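Local coordinates for protein aldose-aldose oxidoreductase (Caulobacter crescentus, PDB 5A04) that probably oxidises one aldose while reducing another, passing hydride through a bound NADP(H) cofactor, at residues A[161-166]-A[184-189]; A[220-225]-A[326-331]; A[224-229]-A[238-243]. All blocks are in the same frame, centred on the assembly; numbering follows the deposited sequence.

Contact 1: A[161-166]-A[184-189]. With BGC (beta-D-glucopyranose), chain H; NDP (NADPH dihydro-nicotinamide-adenine-dinucleotide phosphate), chain G; SO4 (sulfate ion), chain J.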
loop_
_atom_site.group_PDB
_atom_site.type_symbol
_atom_site.label_atom_id
_atom_site.label_comp_id
_atom_site.label_asym_id
_atom_site.label_seq_id
_atom_site.Cartn_x
_atom_site.Cartn_y
_atom_site.Cartn_z
ATOM N N HIS A 161 2.153 0.957 -8.515
ATOM C CA HIS A 161 2.486 0.824 -9.929
ATOM C C HIS A 161 3.988 0.880 -10.129
ATOM O O HIS A 161 4.661 1.805 -9.663
ATOM C CB HIS A 161 1.809 1.914 -10.773
ATOM C CG HIS A 161 0.349 1.673 -11.012
ATOM N ND1 HIS A 161 -0.625 2.048 -10.108
ATOM C CD2 HIS A 161 -0.299 1.085 -12.041
ATOM C CE1 HIS A 161 -1.809 1.703 -10.577
ATOM N NE2 HIS A 161 -1.641 1.123 -11.751
ATOM N N GLY A 162 4.515 -0.100 -10.856
ATOM C CA GLY A 162 5.935 -0.139 -11.121
ATOM C C GLY A 162 6.260 -1.254 -12.086
ATOM O O GLY A 162 5.462 -2.185 -12.269
ATOM N N PHE A 163 7.406 -1.153 -12.736
ATOM C CA PHE A 163 7.930 -2.286 -13.489
ATOM C C PHE A 163 9.445 -2.241 -13.420
ATOM O O PHE A 163 10.034 -1.214 -13.103
ATOM C CB PHE A 163 7.428 -2.306 -14.941
ATOM C CG PHE A 163 7.971 -1.198 -15.814
ATOM C CD1 PHE A 163 7.377 0.057 -15.822
ATOM C CD2 PHE A 163 9.044 -1.437 -16.668
ATOM C CE1 PHE A 163 7.866 1.063 -16.647
ATOM C CE2 PHE A 163 9.543 -0.431 -17.493
ATOM C CZ PHE A 163 8.948 0.814 -17.480
ATOM N N THR A 164 10.074 -3.375 -13.681
ATOM C CA THR A 164 11.520 -3.451 -13.622
ATOM C C THR A 164 12.087 -2.968 -14.936
ATOM O O THR A 164 12.173 -3.727 -15.896
ATOM C CB THR A 164 11.982 -4.890 -13.333
ATOM O OG1 THR A 164 11.268 -5.788 -14.193
ATOM C CG2 THR A 164 11.662 -5.253 -11.905
ATOM N N ILE A 165 12.459 -1.692 -14.990
ATOM C CA ILE A 165 12.906 -1.104 -16.243
ATOM C C ILE A 165 14.287 -1.662 -16.625
ATOM O O ILE A 165 15.063 -2.060 -15.758
ATOM C CB ILE A 165 12.922 0.445 -16.142
ATOM C CG1 ILE A 165 12.972 1.080 -17.541
ATOM C CG2 ILE A 165 14.030 0.928 -15.209
ATOM C CD1 ILE A 165 12.646 2.577 -17.531
ATOM N N GLY A 166 14.574 -1.720 -17.924
ATOM C CA GLY A 166 15.775 -2.398 -18.391
ATOM C C GLY A 166 16.916 -1.520 -18.879
ATOM O O GLY A 166 17.748 -1.061 -18.091
ATOM N N MET A 184 6.898 9.880 -13.268
ATOM C CA MET A 184 6.429 10.460 -14.518
ATOM C C MET A 184 5.827 9.370 -15.405
ATOM O O MET A 184 4.829 9.605 -16.087
ATOM C CB MET A 184 7.577 11.192 -15.228
ATOM C CG MET A 184 7.973 12.500 -14.559
ATOM S SD MET A 184 6.628 13.699 -14.579
ATOM C CE MET A 184 6.680 14.225 -16.274
ATOM N N ASP A 185 6.371 8.160 -15.328
ATOM C CA ASP A 185 6.007 7.120 -16.285
ATOM C C ASP A 185 4.918 6.169 -15.830
ATOM O O ASP A 185 4.007 5.840 -16.595
ATOM C CB ASP A 185 7.234 6.288 -16.642
ATOM C CG ASP A 185 6.933 5.265 -17.715
ATOM O OD1 ASP A 185 6.702 5.680 -18.876
ATOM O OD2 ASP A 185 6.898 4.058 -17.393
ATOM N N ILE A 186 5.049 5.675 -14.608
ATOM C CA ILE A 186 4.211 4.575 -14.167
ATOM C C ILE A 186 3.532 4.931 -12.841
ATOM O O ILE A 186 2.368 4.580 -12.604
ATOM C CB ILE A 186 5.054 3.253 -14.073
ATOM C CG1 ILE A 186 4.186 2.093 -13.616
ATOM C CG2 ILE A 186 6.297 3.420 -13.204
ATOM C CD1 ILE A 186 3.045 1.824 -14.570
ATOM N N GLY A 187 4.234 5.665 -11.988
ATOM C CA GLY A 187 3.648 6.109 -10.732
ATOM C C GLY A 187 2.451 7.020 -10.936
ATOM O O GLY A 187 1.542 7.076 -10.103
ATOM N N ILE A 188 2.437 7.724 -12.063
ATOM C CA ILE A 188 1.300 8.566 -12.403
ATOM C C ILE A 188 -0.015 7.760 -12.437
ATOM O O ILE A 188 -1.088 8.312 -12.170
ATOM C CB ILE A 188 1.547 9.272 -13.757
ATOM C CG1 ILE A 188 0.482 10.345 -14.023
ATOM C CG2 ILE A 188 1.642 8.246 -14.884
ATOM C CD1 ILE A 188 0.867 11.303 -15.150
ATOM N N TYR A 189 0.047 6.456 -12.726
ATOM C CA TYR A 189 -1.192 5.660 -12.662
ATOM C C TYR A 189 -1.729 5.538 -11.235
ATOM O O TYR A 189 -2.948 5.492 -11.027
ATOM C CB TYR A 189 -0.991 4.255 -13.244
ATOM C CG TYR A 189 -0.836 4.238 -14.749
ATOM C CD1 TYR A 189 0.418 4.363 -15.336
ATOM C CD2 TYR A 189 -1.939 4.078 -15.577
ATOM C CE1 TYR A 189 0.571 4.340 -16.714
ATOM C CE2 TYR A 189 -1.796 4.047 -16.956
ATOM C CZ TYR A 189 -0.545 4.178 -17.515
ATOM O OH TYR A 189 -0.404 4.152 -18.883
HETATM C C2 BGC H . 4.122 3.365 -19.367
HETATM C C3 BGC H . 4.879 2.088 -19.758
HETATM C C4 BGC H . 4.326 0.911 -19.010
HETATM C C5 BGC H . 2.816 0.821 -19.160
HETATM C C6 BGC H . 2.271 -0.264 -18.195
HETATM C C1 BGC H . 2.710 3.101 -19.640
HETATM O O1 BGC H . 1.947 4.290 -19.435
HETATM O O2 BGC H . 4.618 4.449 -20.143
HETATM O O3 BGC H . 6.245 2.298 -19.436
HETATM O O4 BGC H . 4.929 -0.281 -19.492
HETATM O O5 BGC H . 2.207 2.045 -18.816
HETATM O O6 BGC H . 0.882 -0.509 -18.447
HETATM P PA NDP G . 9.218 4.605 -27.654
HETATM O O1A NDP G . 10.615 4.993 -27.314
HETATM O O2A NDP G . 8.898 3.150 -27.858
HETATM O O5B NDP G . 8.705 5.422 -28.987
HETATM C C5B NDP G . 8.998 6.781 -28.830
HETATM C C4B NDP G . 8.946 7.364 -30.249
HETATM O O4B NDP G . 8.923 8.793 -30.212
HETATM C C3B NDP G . 10.215 6.951 -31.030
HETATM O O3B NDP G . 10.056 5.708 -31.637
HETATM C C2B NDP G . 10.228 8.017 -32.133
HETATM O O2B NDP G . 9.384 7.755 -33.094
HETATM C C1B NDP G . 9.615 9.259 -31.354
HETATM N N9A NDP G . 10.638 10.228 -30.955
HETATM C C8A NDP G . 10.720 11.563 -31.341
HETATM N N7A NDP G . 11.795 12.194 -30.828
HETATM C C5A NDP G . 12.444 11.216 -30.070
HETATM C C6A NDP G . 13.614 11.249 -29.289
HETATM N N6A NDP G . 14.341 12.413 -29.178
HETATM N N1A NDP G . 14.062 10.141 -28.623
HETATM C C2A NDP G . 13.277 9.010 -28.782
HETATM N N3A NDP G . 12.149 8.831 -29.477
HETATM C C4A NDP G . 11.741 9.973 -30.135
HETATM O O3 NDP G . 8.400 5.205 -26.340
HETATM P PN NDP G . 6.923 4.583 -26.057
HETATM O O1N NDP G . 6.066 4.537 -27.257
HETATM O O2N NDP G . 6.926 3.532 -24.969
HETATM O O5D NDP G . 6.265 5.919 -25.122
HETATM C C5D NDP G . 6.049 7.074 -25.885
HETATM C C4D NDP G . 4.988 7.923 -25.131
HETATM O O4D NDP G . 3.810 7.089 -24.904
HETATM C C3D NDP G . 5.490 8.347 -23.700
HETATM O O3D NDP G . 4.958 9.642 -23.364
HETATM C C2D NDP G . 4.870 7.302 -22.783
HETATM O O2D NDP G . 4.587 7.819 -21.494
HETATM C C1D NDP G . 3.514 7.041 -23.526
HETATM N N1N NDP G . 3.041 5.681 -23.257
HETATM C C2N NDP G . 1.751 5.475 -22.795
HETATM C C3N NDP G . 1.318 4.199 -22.574
HETATM C C7N NDP G . -0.041 3.976 -22.082
HETATM O O7N NDP G . -0.433 2.856 -21.706
HETATM N N7N NDP G . -0.929 5.048 -22.041
HETATM C C4N NDP G . 2.180 3.008 -22.810
HETATM C C5N NDP G . 3.541 3.335 -23.258
HETATM C C6N NDP G . 3.919 4.594 -23.470
HETATM P P2B NDP G . 9.881 8.079 -34.712
HETATM O O1X NDP G . 10.301 9.525 -34.586
HETATM O O2X NDP G . 10.980 7.068 -34.834
HETATM O O3X NDP G . 8.603 7.808 -35.503
HETATM S S SO4 J . 13.098 -2.416 -21.185
HETATM O O1 SO4 J . 12.873 -1.318 -20.242
HETATM O O2 SO4 J . 12.981 -3.687 -20.464
HETATM O O3 SO4 J . 12.087 -2.354 -22.237
HETATM O O4 SO4 J . 14.438 -2.317 -21.779
#
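The glucose pocket takes part of its wall from the C-terminal alpha/beta domain, where F163, in the segment 161-166, meets D185 of helix 182-198. D185 OD2 lies in the plane of the F163 ring, at its edge, 3.2 Å from CE1, and the ring and carboxylate planes are 64° apart. With CG anti to the backbone N (chi1 -176°), the carboxylate of D185 faces the sugar and grips two neighbouring hydroxyls: OD1 accepts from glucose O2 at 2.7 Å and OD2 from glucose O3 at 2.8 Å. R172 salt-bridges OD1 as well, while glucose O4 stands over one face of the F163 ring. Further along the helix, I186 CG1 rests 3.5 Å from G162 N. Y189 turns its CB over the centre of the H161 ring, 3.5 Å from the centroid and 11° off the normal, a CH-pi contact; the two rings are nearly parallel but offset, centroids 5.7 Å apart. H161 NE2 bonds T265 and ND1 bonds S190, which fixes the imidazole's rotation. Consistent with hydride transfer, NADPH C4N lies 3.2 Å from glucose C1, whose O1 approaches Y189 OH so closely, at 2.4 Å, that the length is doubtful.

Contact 2: A[220-225]-A[326-331]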
loop_
_atom_site.group_PDB
_atom_site.type_symbol
_atom_site.label_atom_id
_atom_site.label_comp_id
_atom_site.label_asym_id
_atom_site.label_seq_id
_atom_site.Cartn_x
_atom_site.Cartn_y
_atom_site.Cartn_z
ATOM N N GLU A 220 20.233 9.641 -13.401
ATOM C CA GLU A 220 19.561 10.917 -13.656
ATOM C C GLU A 220 18.157 11.045 -13.071
ATOM O O GLU A 220 17.750 12.138 -12.688
ATOM C CB GLU A 220 19.486 11.185 -15.163
ATOM C CG GLU A 220 20.846 11.214 -15.825
ATOM C CD GLU A 220 20.830 11.894 -17.172
ATOM O OE1 GLU A 220 19.750 12.346 -17.614
ATOM O OE2 GLU A 220 21.910 11.975 -17.784
ATOM N N VAL A 221 17.413 9.943 -13.015
ATOM C CA VAL A 221 16.030 10.016 -12.554
ATOM C C VAL A 221 15.783 9.034 -11.411
ATOM O O VAL A 221 16.632 8.182 -11.136
ATOM C CB VAL A 221 15.033 9.744 -13.706
ATOM C CG1 VAL A 221 15.268 10.738 -14.854
ATOM C CG2 VAL A 221 15.137 8.301 -14.210
ATOM N N GLU A 222 14.626 9.142 -10.755
ATOM C CA GLU A 222 14.387 8.358 -9.542
ATOM C C GLU A 222 13.834 6.972 -9.843
ATOM O O GLU A 222 13.140 6.754 -10.842
ATOM C CB GLU A 222 13.445 9.105 -8.578
ATOM C CG GLU A 222 11.944 9.047 -8.886
ATOM C CD GLU A 222 11.499 9.929 -10.049
ATOM O OE1 GLU A 222 12.299 10.753 -10.561
ATOM O OE2 GLU A 222 10.314 9.803 -10.454
ATOM N N ASP A 223 14.149 6.045 -8.944
ATOM C CA ASP A 223 13.648 4.679 -9.018
ATOM C C ASP A 223 12.340 4.591 -8.240
ATOM O O ASP A 223 11.267 4.567 -8.840
ATOM C CB ASP A 223 14.697 3.707 -8.471
ATOM C CG ASP A 223 14.157 2.294 -8.293
ATOM O OD1 ASP A 223 13.080 1.980 -8.837
ATOM O OD2 ASP A 223 14.838 1.501 -7.618
ATOM N N ILE A 224 12.429 4.538 -6.915
ATOM C CA ILE A 224 11.230 4.489 -6.077
ATOM C C ILE A 224 10.879 5.869 -5.534
ATOM O O ILE A 224 11.737 6.573 -5.002
ATOM C CB ILE A 224 11.396 3.512 -4.887
ATOM C CG1 ILE A 224 11.483 2.069 -5.394
ATOM C CG2 ILE A 224 10.217 3.641 -3.924
ATOM C CD1 ILE A 224 11.826 1.048 -4.291
ATOM N N ILE A 225 9.625 6.268 -5.686
ATOM C CA ILE A 225 9.134 7.413 -4.921
ATOM C C ILE A 225 7.688 7.124 -4.517
ATOM O O ILE A 225 6.757 7.143 -5.326
ATOM C CB ILE A 225 9.298 8.768 -5.691
ATOM C CG1 ILE A 225 8.833 9.936 -4.812
ATOM C CG2 ILE A 225 8.589 8.761 -7.070
ATOM C CD1 ILE A 225 9.237 11.312 -5.377
ATOM N N ALA A 326 4.324 18.464 -6.297
ATOM C CA ALA A 326 4.268 18.445 -4.828
ATOM C C ALA A 326 4.901 17.183 -4.244
ATOM O O ALA A 326 5.520 17.239 -3.177
ATOM C CB ALA A 326 2.834 18.592 -4.340
ATOM N N ILE A 327 4.719 16.045 -4.915
ATOM C CA ILE A 327 5.345 14.789 -4.484
ATOM C C ILE A 327 6.873 14.922 -4.523
ATOM O O ILE A 327 7.562 14.570 -3.565
ATOM C CB ILE A 327 4.890 13.589 -5.357
ATOM C CG1 ILE A 327 3.396 13.328 -5.138
ATOM C CG2 ILE A 327 5.737 12.327 -5.045
ATOM C CD1 ILE A 327 2.735 12.516 -6.281
ATOM N N TYR A 328 7.406 15.442 -5.623
ATOM C CA TYR A 328 8.844 15.605 -5.723
ATOM C C TYR A 328 9.343 16.566 -4.630
ATOM O O TYR A 328 10.385 16.331 -4.013
ATOM C CB TYR A 328 9.220 16.107 -7.115
ATOM C CG TYR A 328 9.254 15.040 -8.195
ATOM C CD1 TYR A 328 9.868 13.811 -7.977
ATOM C CD2 TYR A 328 8.722 15.293 -9.451
ATOM C CE1 TYR A 328 9.923 12.843 -8.988
ATOM C CE2 TYR A 328 8.764 14.346 -10.455
ATOM C CZ TYR A 328 9.373 13.127 -10.225
ATOM O OH TYR A 328 9.428 12.204 -11.245
ATOM N N ARG A 329 8.575 17.617 -4.367
ATOM C CA ARG A 329 8.978 18.596 -3.358
ATOM C C ARG A 329 8.921 17.992 -1.957
ATOM O O ARG A 329 9.816 18.222 -1.140
ATOM C CB ARG A 329 8.105 19.845 -3.424
ATOM C CG ARG A 329 8.464 20.899 -2.375
ATOM C CD ARG A 329 7.752 22.214 -2.670
ATOM N NE ARG A 329 7.991 22.638 -4.054
ATOM C CZ ARG A 329 8.997 23.420 -4.454
ATOM N NH1 ARG A 329 9.873 23.887 -3.574
ATOM N NH2 ARG A 329 9.125 23.741 -5.738
ATOM N N ALA A 330 7.886 17.194 -1.694
ATOM C CA ALA A 330 7.729 16.577 -0.378
ATOM C C ALA A 330 8.880 15.641 -0.066
ATOM O O ALA A 330 9.337 15.589 1.074
ATOM C CB ALA A 330 6.390 15.823 -0.287
ATOM N N ALA A 331 9.347 14.905 -1.072
ATOM C CA ALA A 331 10.481 13.995 -0.880
ATOM C C ALA A 331 11.789 14.768 -0.731
ATOM O O ALA A 331 12.658 14.400 0.061
ATOM C CB ALA A 331 10.578 13.010 -2.042
#
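I225 on strand 224-230 and A331 on helix 314-333 are the residues whose CA atoms come nearest, 7.8 Å apart, so the helix lies against the sheet at a distance that only side chains bridge. I225 supplies the apolar part. Its CG1 is anti to the backbone N (chi1 -177°) and the chain runs on extended, which carries CD1 to the helix surface. There CD1 meets I327 CG2 at 3.7 Å, Y328 CD1 at 3.7 Å and A331 CB at 4.0 Å, so one methyl touches two neighbouring helix residues and a third a turn further on. L183 of helix 182-198 packs on I225, I327 and Y328 alike, and I327 also reaches V205 and A207 of strand 204-210.

The polar part comes from the loop that leads into the strand. E222 is folded about its CB-CG bond; its side chain and that of Y328 cross at about a right angle, and the carboxylate and ring planes are 79° apart. Y328 OH donates to E222 OE2 at 2.7 Å, arriving on the syn side but 32° out of the carboxylate plane. L183 N gives OE2 a second bond and G181 N bonds OE1.

Three donors thus hold this buried carboxylate, fixing its rotation and anchoring the phenol. Because two of them are backbone amides at or just before the start of helix 182-198, the surroundings would be expected to favour the ionised form of E222 and to offset the cost of burying its charge.

Contact 3: A[224-229]-A[238-243]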
loop_
_atom_site.group_PDB
_atom_site.type_symbol
_atom_site.label_atom_id
_atom_site.label_comp_id
_atom_site.label_asym_id
_atom_site.label_seq_id
_atom_site.Cartn_x
_atom_site.Cartn_y
_atom_site.Cartn_z
ATOM N N ILE A 224 12.429 4.538 -6.915
ATOM C CA ILE A 224 11.230 4.489 -6.077
ATOM C C ILE A 224 10.879 5.869 -5.534
ATOM O O ILE A 224 11.737 6.573 -5.002
ATOM C CB ILE A 224 11.396 3.512 -4.887
ATOM C CG1 ILE A 224 11.483 2.069 -5.394
ATOM C CG2 ILE A 224 10.217 3.641 -3.924
ATOM C CD1 ILE A 224 11.826 1.048 -4.291
ATOM N N ILE A 225 9.625 6.268 -5.686
ATOM C CA ILE A 225 9.134 7.413 -4.921
ATOM C C ILE A 225 7.688 7.124 -4.517
ATOM O O ILE A 225 6.757 7.143 -5.326
ATOM C CB ILE A 225 9.298 8.768 -5.691
ATOM C CG1 ILE A 225 8.833 9.936 -4.812
ATOM C CG2 ILE A 225 8.589 8.761 -7.070
ATOM C CD1 ILE A 225 9.237 11.312 -5.377
ATOM N N ASN A 226 7.527 6.789 -3.241
ATOM C CA ASN A 226 6.226 6.428 -2.698
ATOM C C ASN A 226 5.619 7.652 -2.066
ATOM O O ASN A 226 6.342 8.488 -1.512
ATOM C CB ASN A 226 6.361 5.298 -1.674
ATOM C CG ASN A 226 6.984 4.055 -2.277
ATOM O OD1 ASN A 226 6.898 3.828 -3.496
ATOM N ND2 ASN A 226 7.612 3.237 -1.432
ATOM N N PHE A 227 4.305 7.784 -2.143
ATOM C CA PHE A 227 3.693 9.002 -1.642
ATOM C C PHE A 227 2.368 8.743 -0.959
ATOM O O PHE A 227 1.715 7.708 -1.169
ATOM C CB PHE A 227 3.536 10.047 -2.768
ATOM C CG PHE A 227 2.873 9.530 -4.026
ATOM C CD1 PHE A 227 3.603 8.820 -4.983
ATOM C CD2 PHE A 227 1.532 9.807 -4.276
ATOM C CE1 PHE A 227 2.977 8.357 -6.166
ATOM C CE2 PHE A 227 0.915 9.362 -5.453
ATOM C CZ PHE A 227 1.637 8.637 -6.391
ATOM N N GLN A 228 2.014 9.671 -0.074
ATOM C CA GLN A 228 0.750 9.632 0.643
ATOM C C GLN A 228 -0.055 10.846 0.237
ATOM O O GLN A 228 0.513 11.927 0.093
ATOM C CB GLN A 228 0.966 9.670 2.155
ATOM C CG GLN A 228 1.879 8.587 2.679
ATOM C CD GLN A 228 1.907 8.584 4.184
ATOM O OE1 GLN A 228 2.439 9.514 4.807
ATOM N NE2 GLN A 228 1.318 7.545 4.793
ATOM N N LEU A 229 -1.362 10.666 0.071
ATOM C CA LEU A 229 -2.270 11.770 -0.224
ATOM C C LEU A 229 -3.369 11.843 0.818
ATOM O O LEU A 229 -3.910 10.817 1.236
ATOM C CB LEU A 229 -2.906 11.602 -1.613
ATOM C CG LEU A 229 -1.966 11.377 -2.800
ATOM C CD1 LEU A 229 -2.760 11.043 -4.058
ATOM C CD2 LEU A 229 -1.091 12.595 -3.037
ATOM N N ASN A 238 -2.216 5.644 -0.005
ATOM C CA ASN A 238 -0.816 5.211 0.050
ATOM C C ASN A 238 -0.452 4.699 -1.326
ATOM O O ASN A 238 -1.082 3.740 -1.795
ATOM C CB ASN A 238 -0.602 4.059 1.038
ATOM C CG ASN A 238 -0.195 4.505 2.422
ATOM O OD1 ASN A 238 -0.083 5.699 2.718
ATOM N ND2 ASN A 238 0.014 3.522 3.298
ATOM N N CYS A 239 0.567 5.292 -1.941
ATOM C CA CYS A 239 0.904 5.010 -3.333
ATOM C C CYS A 239 2.355 4.598 -3.515
ATOM O O CYS A 239 3.269 5.232 -2.970
ATOM C CB CYS A 239 0.618 6.247 -4.189
ATOM S SG CYS A 239 -1.088 6.883 -4.071
ATOM N N VAL A 240 2.574 3.555 -4.312
ATOM C CA VAL A 240 3.923 3.179 -4.724
ATOM C C VAL A 240 4.170 3.547 -6.188
ATOM O O VAL A 240 3.305 3.328 -7.034
ATOM C CB VAL A 240 4.170 1.663 -4.524
ATOM C CG1 VAL A 240 5.377 1.184 -5.339
ATOM C CG2 VAL A 240 4.348 1.346 -3.031
ATOM N N SER A 241 5.351 4.105 -6.461
ATOM C CA SER A 241 5.862 4.323 -7.819
ATOM C C SER A 241 7.269 3.744 -7.878
ATOM O O SER A 241 8.115 4.130 -7.065
ATOM C CB SER A 241 5.895 5.823 -8.155
ATOM O OG SER A 241 6.444 6.035 -9.444
ATOM N N ALA A 242 7.539 2.825 -8.813
ATOM C CA ALA A 242 8.833 2.145 -8.791
ATOM C C ALA A 242 9.324 1.730 -10.180
ATOM O O ALA A 242 8.533 1.421 -11.069
ATOM C CB ALA A 242 8.757 0.909 -7.877
ATOM N N TYR A 243 10.641 1.712 -10.336
ATOM C CA TYR A 243 11.283 1.222 -11.547
ATOM C C TYR A 243 12.098 -0.049 -11.262
ATOM O O TYR A 243 12.844 -0.514 -12.125
ATOM C CB TYR A 243 12.197 2.302 -12.139
ATOM C CG TYR A 243 11.614 3.151 -13.264
ATOM C CD1 TYR A 243 10.495 2.751 -13.982
ATOM C CD2 TYR A 243 12.224 4.352 -13.624
ATOM C CE1 TYR A 243 9.999 3.524 -15.029
ATOM C CE2 TYR A 243 11.741 5.127 -14.664
ATOM C CZ TYR A 243 10.631 4.718 -15.365
ATOM O OH TYR A 243 10.176 5.503 -16.400
#
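C239, S241 and F227 have the most surface buried here, and the F227 ring leans over C239 with its edge toward S241. C239 CB stands over one face of that ring, shifted toward the rim, 3.4 Å from the centroid, in a CH-pi contact. C239 SG sits more obliquely, 3.5 Å from F227 CE2, adding a sulfur-aromatic contact. S241 CB instead comes to the ring's edge, near its plane. F227 CG occupies the position between its own backbone N and carbonyl carbon (chi1 50°), a rotation that brings the ring across onto the neighbouring strand. Replacing F227 by an alanine would probably open a gap above C239 and leave its CB and sulfur without their aromatic partner.

The backbones beneath belong to a beta hairpin of the C-terminal domain's sheet, made by strands 224-230 and 236-242; the segments 224-229 and 238-242 run antiparallel, their axes at 163°. F227 and C239 form an antiparallel hydrogen-bonded pair: F227 N reaches C239 O at 2.9 Å and C239 N reaches F227 O at 2.8 Å. S241 O receives I225 N at 3.0 Å, whereas S241 N makes a weak, 3.4 Å bond to the side-chain atom N226 OD1. S241 OG is taken by S182 OG, on helix 182-198, which also covers F227 through L183.

Q228 and N238, a non-hydrogen-bonded pair, project from the other face of the sheet. Their side chains run alongside each other in the same direction, amide planes turned by 31°, and Q228 NE2 donates to N238 OD1 at 3.1 Å, in the carbonyl plane and on a lone pair. N206 ND2 holds Q228 OE1, and Q228 NE2 also bonds N226 O of the second subunit.

From the N terminus, contact 1 comes first, closing 17 intervening residues between strand 156-162 and helix 182-198 before the other two begin. Contacts 2 and 3 then start from the same strand and share I224 and I225. Contact 3 closes the hairpin across eight intervening residues; it starts from contact 2's own first segment, and its return strand falls within the 100 residues that contact 2 spans before helix 314-333 comes back. In space all three meet on one mixed sheet: H161 N reaches V240 O, tying contact 1 to strand 236-242, D223 OD1 reaches Y243 N, and M184 CG packs on Y328 OH. Helices 182-198 and 314-333 are thereby joined to the sheet and to each other.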